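Local coordinates for metallo-beta-lactamase family protein (Thermus thermophilus, PDB 2ZO4) that binds two zinc ions in a metallo-beta-lactamase fold and probably acts as a hydrolase, its substrate not being established, at residues A[89-103]-A[137-151]. Sequence-based numbering, arbitrary orientation.
Sequences VFLHEEEFARGHRFW and TRERVHPPQNPLPLR
Strands 89-92 and 148-150 form the parallel edge of the six-stranded sheet in this metallo-beta-lactamase fold, 148-150 being one of its two outermost strands. Four backbone bonds zip them together, beginning with Leu148 N to Val89 O (2.7 Å) and ending with Glu93 N to Leu150 O. On one face Phe90 and Leu148 lie side by side, while Leu150 crosses Phe90 at about a right angle and brings CD2 to 3.6 Å from CD1 of that ring. Beyond the strand Phe96 turns its edge to Pro147 O, and Pro149 CB makes an off-centre CH-pi contact with the Phe96 ring.

At the other end an arginine joins the two segments. Arg138, extended from CG to NE, directs NH1 and NH2 end-on at a single atom, Phe102 O (2.8 and 3.0 Å), and that oxygen lies in the guanidinium plane. NH2 also sits 3.3 Å above the centre of the Phe102 ring, a cation-pi contact. Trp103 is packed between Phe102 CD2 on one face and Val141 on the other, with Val141 CG2 4.1 Å from the six-membered ring centroid; Trp103 NE1 donates to His71 O, the residue between zinc ligands His70 and His72 in sequence. One cation thus serves both a carbonyl and a pi face: the paired bonds to Phe102 O fix the rotation of the guanidinium, a water shared by Arg138 NH1 and Trp103 O adds to the grip, and the whole joins helix 133-138 to helix 99-104 near the metal site.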
loop_
_atom_site.group_PDB
_atom_site.type_symbol
_atom_site.label_atom_id
_atom_site.label_comp_id
_atom_site.label_asym_id
_atom_site.label_seq_id
_atom_site.Cartn_x
_atom_site.Cartn_y
_atom_site.Cartn_z
ATOM N N VAL A 89 -2.866 -11.415 13.785
ATOM C CA VAL A 89 -2.696 -10.413 12.730
ATOM C C VAL A 89 -2.238 -9.063 13.291
ATOM O O VAL A 89 -2.853 -8.522 14.214
ATOM C CB VAL A 89 -3.991 -10.239 11.893
ATOM C CG1 VAL A 89 -3.790 -9.222 10.773
ATOM C CG2 VAL A 89 -4.424 -11.566 11.307
ATOM N N PHE A 90 -1.152 -8.539 12.723
ATOM C CA PHE A 90 -0.605 -7.241 13.103
ATOM C C PHE A 90 -0.774 -6.228 11.970
ATOM O O PHE A 90 -0.518 -6.543 10.802
ATOM C CB PHE A 90 0.877 -7.370 13.467
ATOM C CG PHE A 90 1.129 -8.093 14.764
ATOM C CD1 PHE A 90 1.184 -7.393 15.964
ATOM C CD2 PHE A 90 1.323 -9.475 14.784
ATOM C CE1 PHE A 90 1.427 -8.052 17.167
ATOM C CE2 PHE A 90 1.568 -10.144 15.977
ATOM C CZ PHE A 90 1.618 -9.432 17.173
ATOM N N LEU A 91 -1.195 -5.017 12.334
ATOM C CA LEU A 91 -1.528 -3.958 11.383
ATOM C C LEU A 91 -1.188 -2.625 12.038
ATOM O O LEU A 91 -1.499 -2.436 13.214
ATOM C CB LEU A 91 -3.032 -3.994 11.098
ATOM C CG LEU A 91 -3.689 -3.782 9.728
ATOM C CD1 LEU A 91 -5.047 -3.121 9.935
ATOM C CD2 LEU A 91 -2.857 -2.983 8.733
ATOM N N HIS A 92 -0.579 -1.696 11.300
ATOM C CA HIS A 92 -0.246 -0.388 11.888
ATOM C C HIS A 92 -1.483 0.378 12.348
ATOM O O HIS A 92 -2.492 0.421 11.645
ATOM C CB HIS A 92 0.584 0.484 10.947
ATOM C CG HIS A 92 1.060 1.752 11.582
ATOM N ND1 HIS A 92 0.316 2.911 11.580
ATOM C CD2 HIS A 92 2.192 2.033 12.271
ATOM C CE1 HIS A 92 0.971 3.854 12.231
ATOM N NE2 HIS A 92 2.112 3.347 12.661
ATOM N N GLU A 93 -1.370 0.989 13.527
ATOM C CA GLU A 93 -2.482 1.665 14.216
ATOM C C GLU A 93 -3.285 2.651 13.347
ATOM O O GLU A 93 -4.504 2.748 13.480
ATOM C CB GLU A 93 -1.975 2.356 15.501
ATOM C CG GLU A 93 -0.855 3.403 15.281
ATOM C CD GLU A 93 -0.239 3.942 16.577
ATOM O OE1 GLU A 93 -0.850 3.796 17.655
ATOM O OE2 GLU A 93 0.869 4.519 16.515
ATOM N N GLU A 94 -2.598 3.359 12.453
ATOM C CA GLU A 94 -3.215 4.389 11.613
ATOM C C GLU A 94 -4.173 3.839 10.537
ATOM O O GLU A 94 -4.972 4.589 9.967
ATOM C CB GLU A 94 -2.121 5.279 11.002
ATOM C CG GLU A 94 -2.607 6.476 10.189
ATOM C CD GLU A 94 -3.099 7.652 11.027
ATOM O OE1 GLU A 94 -3.085 7.590 12.274
ATOM O OE2 GLU A 94 -3.503 8.659 10.416
ATOM N N GLU A 95 -4.102 2.535 10.271
ATOM C CA GLU A 95 -5.038 1.884 9.350
ATOM C C GLU A 95 -6.406 1.664 9.989
ATOM O O GLU A 95 -7.415 1.609 9.287
ATOM C CB GLU A 95 -4.502 0.526 8.870
ATOM C CG GLU A 95 -3.237 0.559 8.018
ATOM C CD GLU A 95 -3.458 1.111 6.616
ATOM O OE1 GLU A 95 -3.755 2.317 6.485
ATOM O OE2 GLU A 95 -3.314 0.341 5.642
ATOM N N PHE A 96 -6.429 1.536 11.316
ATOM C CA PHE A 96 -7.603 1.042 12.051
ATOM C C PHE A 96 -8.887 1.833 11.824
ATOM O O PHE A 96 -9.932 1.242 11.561
ATOM C CB PHE A 96 -7.301 0.920 13.552
ATOM C CG PHE A 96 -6.595 -0.359 13.932
ATOM C CD1 PHE A 96 -5.362 -0.691 13.368
ATOM C CD2 PHE A 96 -7.154 -1.224 14.874
ATOM C CE1 PHE A 96 -4.708 -1.869 13.719
ATOM C CE2 PHE A 96 -6.506 -2.403 15.233
ATOM C CZ PHE A 96 -5.276 -2.725 14.656
ATOM N N ALA A 97 -8.807 3.157 11.919
ATOM C CA ALA A 97 -9.975 4.013 11.714
ATOM C C ALA A 97 -10.151 4.410 10.253
ATOM O O ALA A 97 -11.075 5.148 9.910
ATOM C CB ALA A 97 -9.901 5.253 12.604
ATOM N N ARG A 98 -9.275 3.909 9.385
ATOM C CA ARG A 98 -9.302 4.315 7.981
ATOM C C ARG A 98 -9.521 3.134 7.030
ATOM O O ARG A 98 -10.652 2.662 6.892
ATOM C CB ARG A 98 -8.047 5.132 7.637
ATOM C CG ARG A 98 -7.898 6.389 8.503
ATOM C CD ARG A 98 -6.635 7.165 8.176
ATOM N NE ARG A 98 -6.468 8.347 9.021
ATOM C CZ ARG A 98 -7.061 9.525 8.817
ATOM N NH1 ARG A 98 -7.889 9.702 7.792
ATOM N NH2 ARG A 98 -6.825 10.533 9.651
ATOM N N GLY A 99 -8.452 2.657 6.393
ATOM C CA GLY A 99 -8.535 1.533 5.463
ATOM C C GLY A 99 -9.118 0.259 6.053
ATOM O O GLY A 99 -9.886 -0.439 5.386
ATOM N N HIS A 100 -8.751 -0.048 7.296
ATOM C CA HIS A 100 -9.314 -1.200 8.009
ATOM C C HIS A 100 -10.824 -1.051 8.221
ATOM O O HIS A 100 -11.577 -1.985 7.953
ATOM C CB HIS A 100 -8.595 -1.436 9.342
ATOM C CG HIS A 100 -9.163 -2.564 10.151
ATOM N ND1 HIS A 100 -9.255 -3.855 9.672
ATOM C CD2 HIS A 100 -9.657 -2.595 11.412
ATOM C CE1 HIS A 100 -9.788 -4.630 10.600
ATOM N NE2 HIS A 100 -10.042 -3.890 11.664
ATOM N N ARG A 101 -11.251 0.121 8.694
ATOM C CA ARG A 101 -12.677 0.434 8.849
ATOM C C ARG A 101 -13.436 0.329 7.524
ATOM O O ARG A 101 -14.568 -0.159 7.487
ATOM C CB ARG A 101 -12.874 1.825 9.456
ATOM C CG ARG A 101 -14.317 2.100 9.873
ATOM C CD ARG A 101 -14.501 3.456 10.518
ATOM N NE ARG A 101 -15.881 3.610 10.983
ATOM C CZ ARG A 101 -16.508 4.772 11.144
ATOM N NH1 ARG A 101 -15.893 5.918 10.876
ATOM N NH2 ARG A 101 -17.766 4.788 11.572
ATOM N N PHE A 102 -12.803 0.782 6.443
ATOM C CA PHE A 102 -13.372 0.686 5.097
ATOM C C PHE A 102 -13.820 -0.743 4.763
ATOM O O PHE A 102 -14.902 -0.944 4.195
ATOM C CB PHE A 102 -12.368 1.208 4.063
ATOM C CG PHE A 102 -12.841 1.103 2.639
ATOM C CD1 PHE A 102 -13.624 2.107 2.076
ATOM C CD2 PHE A 102 -12.496 0.003 1.859
ATOM C CE1 PHE A 102 -14.061 2.014 0.763
ATOM C CE2 PHE A 102 -12.929 -0.100 0.545
ATOM C CZ PHE A 102 -13.712 0.910 -0.004
ATOM N N TRP A 103 -12.999 -1.727 5.125
ATOM C CA TRP A 103 -13.322 -3.136 4.880
ATOM C C TRP A 103 -14.326 -3.694 5.891
ATOM O O TRP A 103 -15.246 -4.420 5.517
ATOM C CB TRP A 103 -12.059 -4.006 4.861
ATOM C CG TRP A 103 -11.079 -3.666 3.765
ATOM C CD1 TRP A 103 -9.776 -3.281 3.919
ATOM C CD2 TRP A 103 -11.325 -3.680 2.352
ATOM N NE1 TRP A 103 -9.197 -3.057 2.695
ATOM C CE2 TRP A 103 -10.126 -3.290 1.717
ATOM C CE3 TRP A 103 -12.443 -3.983 1.561
ATOM C CZ2 TRP A 103 -10.011 -3.194 0.328
ATOM C CZ3 TRP A 103 -12.327 -3.885 0.178
ATOM C CH2 TRP A 103 -11.120 -3.493 -0.422
ATOM N N THR A 137 -14.088 -6.728 -5.388
ATOM C CA THR A 137 -12.930 -6.718 -4.498
ATOM C C THR A 137 -13.304 -7.127 -3.067
ATOM O O THR A 137 -12.660 -8.004 -2.491
ATOM C CB THR A 137 -12.241 -5.335 -4.508
ATOM O OG1 THR A 137 -11.746 -5.063 -5.824
ATOM C CG2 THR A 137 -11.084 -5.284 -3.515
ATOM N N ARG A 138 -14.343 -6.498 -2.510
ATOM C CA ARG A 138 -14.828 -6.810 -1.158
ATOM C C ARG A 138 -15.116 -8.298 -0.951
ATOM O O ARG A 138 -14.883 -8.833 0.134
ATOM C CB ARG A 138 -16.087 -6.002 -0.828
ATOM C CG ARG A 138 -15.844 -4.536 -0.538
ATOM C CD ARG A 138 -17.096 -3.876 0.015
ATOM N NE ARG A 138 -16.901 -2.452 0.298
ATOM C CZ ARG A 138 -16.405 -1.968 1.433
ATOM N NH1 ARG A 138 -16.035 -2.784 2.408
ATOM N NH2 ARG A 138 -16.276 -0.658 1.594
ATOM N N GLU A 139 -15.627 -8.952 -1.995
ATOM C CA GLU A 139 -15.920 -10.384 -1.967
ATOM C C GLU A 139 -14.651 -11.232 -1.831
ATOM O O GLU A 139 -14.705 -12.369 -1.360
ATOM C CB GLU A 139 -16.689 -10.792 -3.228
ATOM N N ARG A 140 -13.519 -10.665 -2.247
ATOM C CA ARG A 140 -12.221 -11.341 -2.202
ATOM C C ARG A 140 -11.441 -10.989 -0.928
ATOM O O ARG A 140 -10.344 -11.506 -0.695
ATOM C CB ARG A 140 -11.397 -10.979 -3.446
ATOM C CG ARG A 140 -12.130 -11.197 -4.763
ATOM C CD ARG A 140 -11.193 -11.149 -5.951
ATOM N NE ARG A 140 -10.900 -9.788 -6.389
ATOM C CZ ARG A 140 -11.281 -9.271 -7.555
ATOM N NH1 ARG A 140 -11.973 -9.998 -8.426
ATOM N NH2 ARG A 140 -10.960 -8.018 -7.850
ATOM N N VAL A 141 -12.017 -10.113 -0.108
ATOM C CA VAL A 141 -11.354 -9.644 1.101
ATOM C C VAL A 141 -11.988 -10.233 2.357
ATOM O O VAL A 141 -13.204 -10.161 2.546
ATOM C CB VAL A 141 -11.323 -8.099 1.174
ATOM C CG1 VAL A 141 -10.792 -7.624 2.521
ATOM C CG2 VAL A 141 -10.478 -7.534 0.032
ATOM N N HIS A 142 -11.139 -10.813 3.203
ATOM C CA HIS A 142 -11.549 -11.374 4.486
ATOM C C HIS A 142 -10.868 -10.577 5.590
ATOM O O HIS A 142 -9.734 -10.883 5.966
ATOM C CB HIS A 142 -11.166 -12.854 4.566
ATOM C CG HIS A 142 -11.705 -13.673 3.437
ATOM N ND1 HIS A 142 -12.831 -14.462 3.560
ATOM C CD2 HIS A 142 -11.291 -13.806 2.155
ATOM C CE1 HIS A 142 -13.079 -15.053 2.405
ATOM N NE2 HIS A 142 -12.161 -14.670 1.535
ATOM N N PRO A 143 -11.547 -9.534 6.099
ATOM C CA PRO A 143 -10.953 -8.647 7.101
ATOM C C PRO A 143 -10.751 -9.339 8.453
ATOM O O PRO A 143 -11.601 -10.131 8.865
ATOM C CB PRO A 143 -11.987 -7.518 7.235
ATOM C CG PRO A 143 -12.892 -7.662 6.048
ATOM C CD PRO A 143 -12.917 -9.116 5.755
ATOM N N PRO A 144 -9.625 -9.049 9.133
ATOM C CA PRO A 144 -9.391 -9.596 10.464
ATOM C C PRO A 144 -10.337 -8.953 11.471
ATOM O O PRO A 144 -10.702 -7.784 11.316
ATOM C CB PRO A 144 -7.936 -9.203 10.760
ATOM C CG PRO A 144 -7.690 -8.001 9.932
ATOM C CD PRO A 144 -8.513 -8.188 8.688
ATOM N N GLN A 145 -10.740 -9.722 12.479
ATOM C CA GLN A 145 -11.660 -9.235 13.503
ATOM C C GLN A 145 -10.921 -8.554 14.639
ATOM O O GLN A 145 -11.356 -7.512 15.133
ATOM C CB GLN A 145 -12.519 -10.379 14.049
ATOM C CG GLN A 145 -13.829 -10.568 13.301
ATOM C CD GLN A 145 -13.624 -10.965 11.859
ATOM O OE1 GLN A 145 -12.961 -11.963 11.574
ATOM N NE2 GLN A 145 -14.187 -10.181 10.935
ATOM N N ASN A 146 -9.803 -9.150 15.046
ATOM C CA ASN A 146 -9.028 -8.654 16.176
ATOM C C ASN A 146 -7.553 -8.407 15.822
ATOM O O ASN A 146 -6.667 -8.979 16.464
ATOM C CB ASN A 146 -9.119 -9.633 17.364
ATOM C CG ASN A 146 -10.529 -10.145 17.611
ATOM O OD1 ASN A 146 -11.477 -9.367 17.745
ATOM N ND2 ASN A 146 -10.670 -11.469 17.686
ATOM N N PRO A 147 -7.278 -7.556 14.805
ATOM C CA PRO A 147 -5.871 -7.260 14.519
ATOM C C PRO A 147 -5.236 -6.459 15.655
ATOM O O PRO A 147 -5.924 -5.695 16.338
ATOM C CB PRO A 147 -5.936 -6.423 13.240
ATOM C CG PRO A 147 -7.289 -5.800 13.255
ATOM C CD PRO A 147 -8.187 -6.825 13.899
ATOM N N LEU A 148 -3.940 -6.660 15.866
ATOM C CA LEU A 148 -3.201 -5.931 16.893
ATOM C C LEU A 148 -2.481 -4.730 16.282
ATOM O O LEU A 148 -1.793 -4.878 15.267
ATOM C CB LEU A 148 -2.206 -6.857 17.603
ATOM C CG LEU A 148 -2.798 -7.909 18.546
ATOM C CD1 LEU A 148 -1.753 -8.942 18.916
ATOM C CD2 LEU A 148 -3.367 -7.250 19.806
ATOM N N PRO A 149 -2.655 -3.533 16.885
ATOM C CA PRO A 149 -2.053 -2.312 16.342
ATOM C C PRO A 149 -0.539 -2.220 16.528
ATOM O O PRO A 149 -0.033 -2.336 17.652
ATOM C CB PRO A 149 -2.765 -1.190 17.108
ATOM C CG PRO A 149 -3.195 -1.814 18.393
ATOM C CD PRO A 149 -3.467 -3.264 18.089
ATOM N N LEU A 150 0.167 -2.018 15.417
ATOM C CA LEU A 150 1.602 -1.766 15.437
ATOM C C LEU A 150 1.881 -0.278 15.590
ATOM O O LEU A 150 1.065 0.556 15.213
ATOM C CB LEU A 150 2.273 -2.297 14.165
ATOM C CG LEU A 150 2.235 -3.811 13.920
ATOM C CD1 LEU A 150 2.712 -4.138 12.506
ATOM C CD2 LEU A 150 3.061 -4.554 14.952
ATOM N N ARG A 151 3.050 0.037 16.135
ATOM C CA ARG A 151 3.454 1.409 16.391
ATOM C C ARG A 151 4.791 1.666 15.695
ATOM O O ARG A 151 5.620 0.762 15.590
ATOM C CB ARG A 151 3.604 1.608 17.900
ATOM C CG ARG A 151 3.248 2.987 18.391
ATOM C CD ARG A 151 3.116 3.019 19.910
ATOM N NE ARG A 151 1.875 2.407 20.389
ATOM C CZ ARG A 151 1.268 2.738 21.529
ATOM N NH1 ARG A 151 1.780 3.678 22.313
ATOM N NH2 ARG A 151 0.149 2.128 21.888
HETATM O O HOH W 1 -5.512 -11.105 15.235
HETATM O O HOH W 2 -11.013 -4.216 14.335
HETATM O O HOH W 3 -15.922 -5.354 3.066
#